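Local atomic coordinates of Poly(A) ribonuclease pop2 (PDB entry 2P51), a protein that shortens the poly(A) tails of messenger RNA from the 3' end as a metal-dependent exoribonuclease and catalytic component of the CCR4-NOT complex. Residues A242-T245 with A246-F250; R24-S28 with T29-Q33. All blocks are in the same frame, centred on the assembly; numbering follows the deposited sequence.

Overall arrangement
The two contacts are local ones, lying at distant points of a DEDD nuclease fold, and they show how side chains a few residues apart can either pack along a helix or tie a turn. Interaction 2 comes first in the chain, where strand 23-26, an outermost strand of the mixed sheet, turns into helix 31-41. Interaction 1 follows near the end of the modelled chain, within helix 238-257, which begins beside the metal site. Their centres lie 23 Å apart and their nearest atoms about 9 Å, so they do not touch. Interaction 1 is buried close to the catalytic metals; interaction 2 is partly buried at the border of the sheet.

Interaction 1: A242-T245 with A246-F250; sequences ALLT and ARIFF
A246 opens the second half of this helical run by giving its N-H to the carbonyl of A242, with A246 N 3.0 Å from A242 O. It is the first of four successive i to i+4 bonds, the repeat that defines an alpha-helix, and the methyl CB of A246 rests 3.5 Å from L243 O. R247 continues the pattern, its N bonded to L243 O, and its side chain leans back over the preceding turn. With CG beside the backbone N (chi1 -59°) and the chain extended from CG to NE, CG of R247 lies 3.3 Å from L243 O, while CD1 of L243 reaches NE of R247 at 3.8 Å. The leucine thus lies over one face of the guanidinium, offset toward its rim, an apolar cover for a flat cation. I248 makes the straightest of the four bonds, its N to L244 O at 2.8 Å with an N-H...O angle of 168°. CD1 of I248 then meets CG of L244 at 4.0 Å, a purely apolar touch between side chains one turn apart. F249 bonds through its N to T245 O and sets its CB 3.5 Å from that same oxygen. The hydroxyl OG1 of T245 turns back along the helix and is hydrogen-bonded to the carbonyl of D241, which with D51 and E53 binds one of the two magnesium ions. In the fold, L220 and I223 of helix 220-226 cover I248, while I206 of helix 206-213 touches T245, I248 and F249. On the sheet side, A246 meets S49 and F250 meets V47, so this part of helix 238-257 is wedged between two helices and the metal-bearing strand 47-53.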
loop_
_atom_site.group_PDB
_atom_site.type_symbol
_atom_site.label_atom_id
_atom_site.label_comp_id
_atom_site.label_asym_id
_atom_site.label_seq_id
_atom_site.Cartn_x
_atom_site.Cartn_y
_atom_site.Cartn_z
ATOM N N ALA A 242 -2.371 -6.675 0.777
ATOM C CA ALA A 242 -2.574 -5.812 1.955
ATOM C C ALA A 242 -3.101 -6.626 3.113
ATOM O O ALA A 242 -2.765 -6.453 4.300
ATOM C CB ALA A 242 -3.561 -4.685 1.615
ATOM N N LEU A 243 -3.993 -7.575 2.833
ATOM C CA LEU A 243 -4.537 -8.395 3.926
ATOM C C LEU A 243 -3.453 -9.274 4.511
ATOM O O LEU A 243 -3.351 -9.509 5.720
ATOM C CB LEU A 243 -5.667 -9.259 3.346
ATOM C CG LEU A 243 -6.245 -10.351 4.261
ATOM C CD1 LEU A 243 -6.812 -9.752 5.525
ATOM C CD2 LEU A 243 -7.329 -11.142 3.536
ATOM N N LEU A 244 -2.582 -9.869 3.663
ATOM C CA LEU A 244 -1.494 -10.680 4.211
ATOM C C LEU A 244 -0.547 -9.849 5.072
ATOM O O LEU A 244 -0.039 -10.357 6.088
ATOM C CB LEU A 244 -0.688 -11.308 3.048
ATOM C CG LEU A 244 0.210 -12.480 3.419
ATOM C CD1 LEU A 244 -0.589 -13.599 4.076
ATOM C CD2 LEU A 244 0.919 -13.005 2.166
ATOM N N THR A 245 -0.327 -8.603 4.603
ATOM C CA THR A 245 0.483 -7.657 5.347
ATOM C C THR A 245 -0.102 -7.479 6.746
ATOM O O THR A 245 0.641 -7.540 7.757
ATOM C CB THR A 245 0.531 -6.305 4.618
ATOM O OG1 THR A 245 1.208 -6.531 3.343
ATOM C CG2 THR A 245 1.369 -5.265 5.352
ATOM N N ALA A 246 -1.402 -7.266 6.833
ATOM C CA ALA A 246 -2.020 -7.111 8.179
ATOM C C ALA A 246 -1.770 -8.339 9.036
ATOM O O ALA A 246 -1.385 -8.279 10.225
ATOM C CB ALA A 246 -3.515 -6.898 8.035
ATOM N N ARG A 247 -2.022 -9.515 8.443
ATOM C CA ARG A 247 -1.905 -10.729 9.262
ATOM C C ARG A 247 -0.465 -10.955 9.699
ATOM O O ARG A 247 -0.239 -11.356 10.864
ATOM C CB ARG A 247 -2.451 -11.953 8.489
ATOM C CG ARG A 247 -3.911 -11.709 8.141
ATOM C CD ARG A 247 -4.516 -12.862 7.394
ATOM N NE ARG A 247 -5.963 -12.782 7.683
ATOM C CZ ARG A 247 -6.797 -13.688 7.174
ATOM N NH1 ARG A 247 -6.260 -14.638 6.405
ATOM N NH2 ARG A 247 -8.073 -13.534 7.490
ATOM N N ILE A 248 0.521 -10.726 8.845
ATOM C CA ILE A 248 1.925 -10.854 9.274
ATOM C C ILE A 248 2.261 -9.852 10.390
ATOM O O ILE A 248 2.991 -10.183 11.350
ATOM C CB ILE A 248 2.854 -10.730 8.061
ATOM C CG1 ILE A 248 2.788 -11.943 7.106
ATOM C CG2 ILE A 248 4.297 -10.503 8.503
ATOM C CD1 ILE A 248 3.349 -11.488 5.748
ATOM N N PHE A 249 1.730 -8.629 10.249
ATOM C CA PHE A 249 2.048 -7.628 11.276
ATOM C C PHE A 249 1.627 -8.117 12.655
ATOM O O PHE A 249 2.411 -8.059 13.604
ATOM C CB PHE A 249 1.372 -6.266 10.978
ATOM C CG PHE A 249 1.558 -5.273 12.132
ATOM C CD1 PHE A 249 2.779 -4.646 12.322
ATOM C CD2 PHE A 249 0.496 -5.006 13.000
ATOM C CE1 PHE A 249 2.942 -3.742 13.367
ATOM C CE2 PHE A 249 0.668 -4.103 14.045
ATOM C CZ PHE A 249 1.882 -3.483 14.239
ATOM N N PHE A 250 0.386 -8.618 12.789
ATOM C CA PHE A 250 -0.076 -8.978 14.146
ATOM C C PHE A 250 0.714 -10.190 14.649
ATOM O O PHE A 250 1.003 -10.303 15.858
ATOM C CB PHE A 250 -1.580 -9.196 14.172
ATOM C CG PHE A 250 -2.274 -7.821 14.065
ATOM C CD1 PHE A 250 -2.354 -7.020 15.184
ATOM C CD2 PHE A 250 -2.798 -7.377 12.848
ATOM C CE1 PHE A 250 -2.963 -5.768 15.118
ATOM C CE2 PHE A 250 -3.433 -6.148 12.779
ATOM C CZ PHE A 250 -3.517 -5.366 13.909
#

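Interaction 2: R24-S28 with T29-Q33; sequences RDVWS and TNLQQ
The side chain of N30 swings CG between its own backbone N and carbonyl carbon (chi1 64°), and a chi2 of -20° then turns the amide so that both of its ends face the backbone of D25 to W27, where strand 23-26 runs out. OD1 of N30 takes the backbone N-H of W27, 2.7 Å from W27 N, an almost straight bond of 176° lying in the amide's carbonyl plane. On the other end, ND2 of N30 gives a hydrogen to D25 O at 3.2 Å, meeting a lone pair of that carbonyl with the oxygen nearly in the plane of the N30 amide. One amide therefore spans two backbone groups on either side of V26. The backbone N of N30 also bonds to W27 O at 3.2 Å, closing a type I beta-turn over W27 to N30. Beside it, CG1 of V26 packs 3.6 Å from CA of L31, and a water links S28 O to the N of Q32. Around the turn, the W27 ring stacks edge-to-face with H137 and makes a cation-pi contact with K136. Although N30 stands at the N-cap position of helix 31-41, its side chain makes no capping bond; with one end accepting and the other donating, the amide's rotation is fixed, and its polarity is spent on pinning the strand's end to the helix start.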
loop_
_atom_site.group_PDB
_atom_site.type_symbol
_atom_site.label_atom_id
_atom_site.label_comp_id
_atom_site.label_asym_id
_atom_site.label_seq_id
_atom_site.Cartn_x
_atom_site.Cartn_y
_atom_site.Cartn_z
ATOM N N ARG A 24 -13.314 -6.843 -1.200
ATOM C CA ARG A 24 -14.319 -5.997 -1.872
ATOM C C ARG A 24 -13.666 -5.184 -2.978
ATOM O O ARG A 24 -12.795 -4.364 -2.649
ATOM C CB ARG A 24 -15.027 -5.091 -0.860
ATOM C CG ARG A 24 -15.885 -5.902 0.108
ATOM C CD ARG A 24 -16.719 -5.037 1.061
ATOM N NE ARG A 24 -17.762 -4.273 0.382
ATOM C CZ ARG A 24 -18.975 -4.713 0.084
ATOM N NH1 ARG A 24 -19.305 -5.974 0.414
ATOM N NH2 ARG A 24 -19.883 -3.945 -0.537
ATOM N N ASP A 25 -14.053 -5.428 -4.233
ATOM C CA ASP A 25 -13.458 -4.648 -5.321
ATOM C C ASP A 25 -14.167 -3.322 -5.520
ATOM O O ASP A 25 -15.420 -3.308 -5.431
ATOM C CB ASP A 25 -13.538 -5.384 -6.668
ATOM C CG ASP A 25 -12.317 -6.255 -6.856
ATOM O OD1 ASP A 25 -11.165 -5.812 -6.935
ATOM O OD2 ASP A 25 -12.538 -7.485 -6.941
ATOM N N VAL A 26 -13.391 -2.284 -5.781
ATOM C CA VAL A 26 -13.965 -0.964 -5.942
ATOM C C VAL A 26 -13.547 -0.449 -7.317
ATOM O O VAL A 26 -12.378 -0.567 -7.716
ATOM C CB VAL A 26 -13.466 -0.026 -4.849
ATOM C CG1 VAL A 26 -14.288 1.264 -4.758
ATOM C CG2 VAL A 26 -13.477 -0.692 -3.466
ATOM N N TRP A 27 -14.564 0.113 -8.003
ATOM C CA TRP A 27 -14.464 0.688 -9.336
ATOM C C TRP A 27 -15.062 2.093 -9.317
ATOM O O TRP A 27 -15.510 2.514 -8.245
ATOM C CB TRP A 27 -15.249 -0.146 -10.365
ATOM C CG TRP A 27 -14.717 -1.567 -10.402
ATOM C CD1 TRP A 27 -15.206 -2.653 -9.729
ATOM C CD2 TRP A 27 -13.589 -2.024 -11.152
ATOM N NE1 TRP A 27 -14.436 -3.758 -10.035
ATOM C CE2 TRP A 27 -13.448 -3.403 -10.895
ATOM C CE3 TRP A 27 -12.677 -1.423 -12.029
ATOM C CZ2 TRP A 27 -12.441 -4.170 -11.475
ATOM C CZ3 TRP A 27 -11.668 -2.189 -12.605
ATOM C CH2 TRP A 27 -11.564 -3.551 -12.321
ATOM N N SER A 28 -15.053 2.803 -10.433
ATOM C CA SER A 28 -15.579 4.169 -10.354
ATOM C C SER A 28 -17.038 4.146 -9.948
ATOM O O SER A 28 -17.532 5.110 -9.356
ATOM C CB SER A 28 -15.385 4.848 -11.715
ATOM O OG SER A 28 -16.168 4.214 -12.696
ATOM N N THR A 29 -17.751 3.062 -10.234
ATOM C CA THR A 29 -19.201 2.968 -10.040
ATOM C C THR A 29 -19.631 2.760 -8.580
ATOM O O THR A 29 -20.769 3.046 -8.234
ATOM C CB THR A 29 -19.799 1.830 -10.904
ATOM O OG1 THR A 29 -19.012 0.644 -10.702
ATOM C CG2 THR A 29 -19.697 2.134 -12.386
ATOM N N ASN A 30 -18.703 2.276 -7.732
ATOM C CA ASN A 30 -19.091 2.060 -6.342
ATOM C C ASN A 30 -18.060 2.696 -5.387
ATOM O O ASN A 30 -18.097 2.404 -4.184
ATOM C CB ASN A 30 -19.302 0.571 -6.062
ATOM C CG ASN A 30 -18.018 -0.214 -6.225
ATOM O OD1 ASN A 30 -17.072 0.224 -6.885
ATOM N ND2 ASN A 30 -17.977 -1.398 -5.607
ATOM N N LEU A 31 -17.263 3.596 -5.917
ATOM C CA LEU A 31 -16.270 4.303 -5.067
ATOM C C LEU A 31 -16.873 4.955 -3.848
ATOM O O LEU A 31 -16.394 4.785 -2.708
ATOM C CB LEU A 31 -15.534 5.355 -5.906
ATOM C CG LEU A 31 -14.548 6.235 -5.104
ATOM C CD1 LEU A 31 -13.419 5.408 -4.508
ATOM C CD2 LEU A 31 -14.043 7.338 -6.027
ATOM N N GLN A 32 -17.941 5.705 -4.091
ATOM C CA GLN A 32 -18.463 6.464 -2.942
ATOM C C GLN A 32 -19.061 5.563 -1.873
ATOM O O GLN A 32 -18.885 5.736 -0.657
ATOM C CB GLN A 32 -19.494 7.497 -3.437
ATOM C CG GLN A 32 -20.015 8.346 -2.308
ATOM C CD GLN A 32 -19.158 9.547 -1.969
ATOM O OE1 GLN A 32 -18.269 9.460 -1.105
ATOM N NE2 GLN A 32 -19.438 10.664 -2.636
ATOM N N GLN A 33 -19.802 4.537 -2.302
ATOM C CA GLN A 33 -20.411 3.584 -1.368
ATOM C C GLN A 33 -19.370 2.870 -0.517
ATOM O O GLN A 33 -19.461 2.659 0.687
ATOM C CB GLN A 33 -21.231 2.593 -2.218
ATOM C CG GLN A 33 -21.952 1.486 -1.536
ATOM C CD GLN A 33 -22.749 0.575 -2.467
ATOM O OE1 GLN A 33 -22.217 -0.272 -3.200
ATOM N NE2 GLN A 33 -24.068 0.772 -2.422
HETATM O O HOH W 1 -18.938 6.306 -6.800
#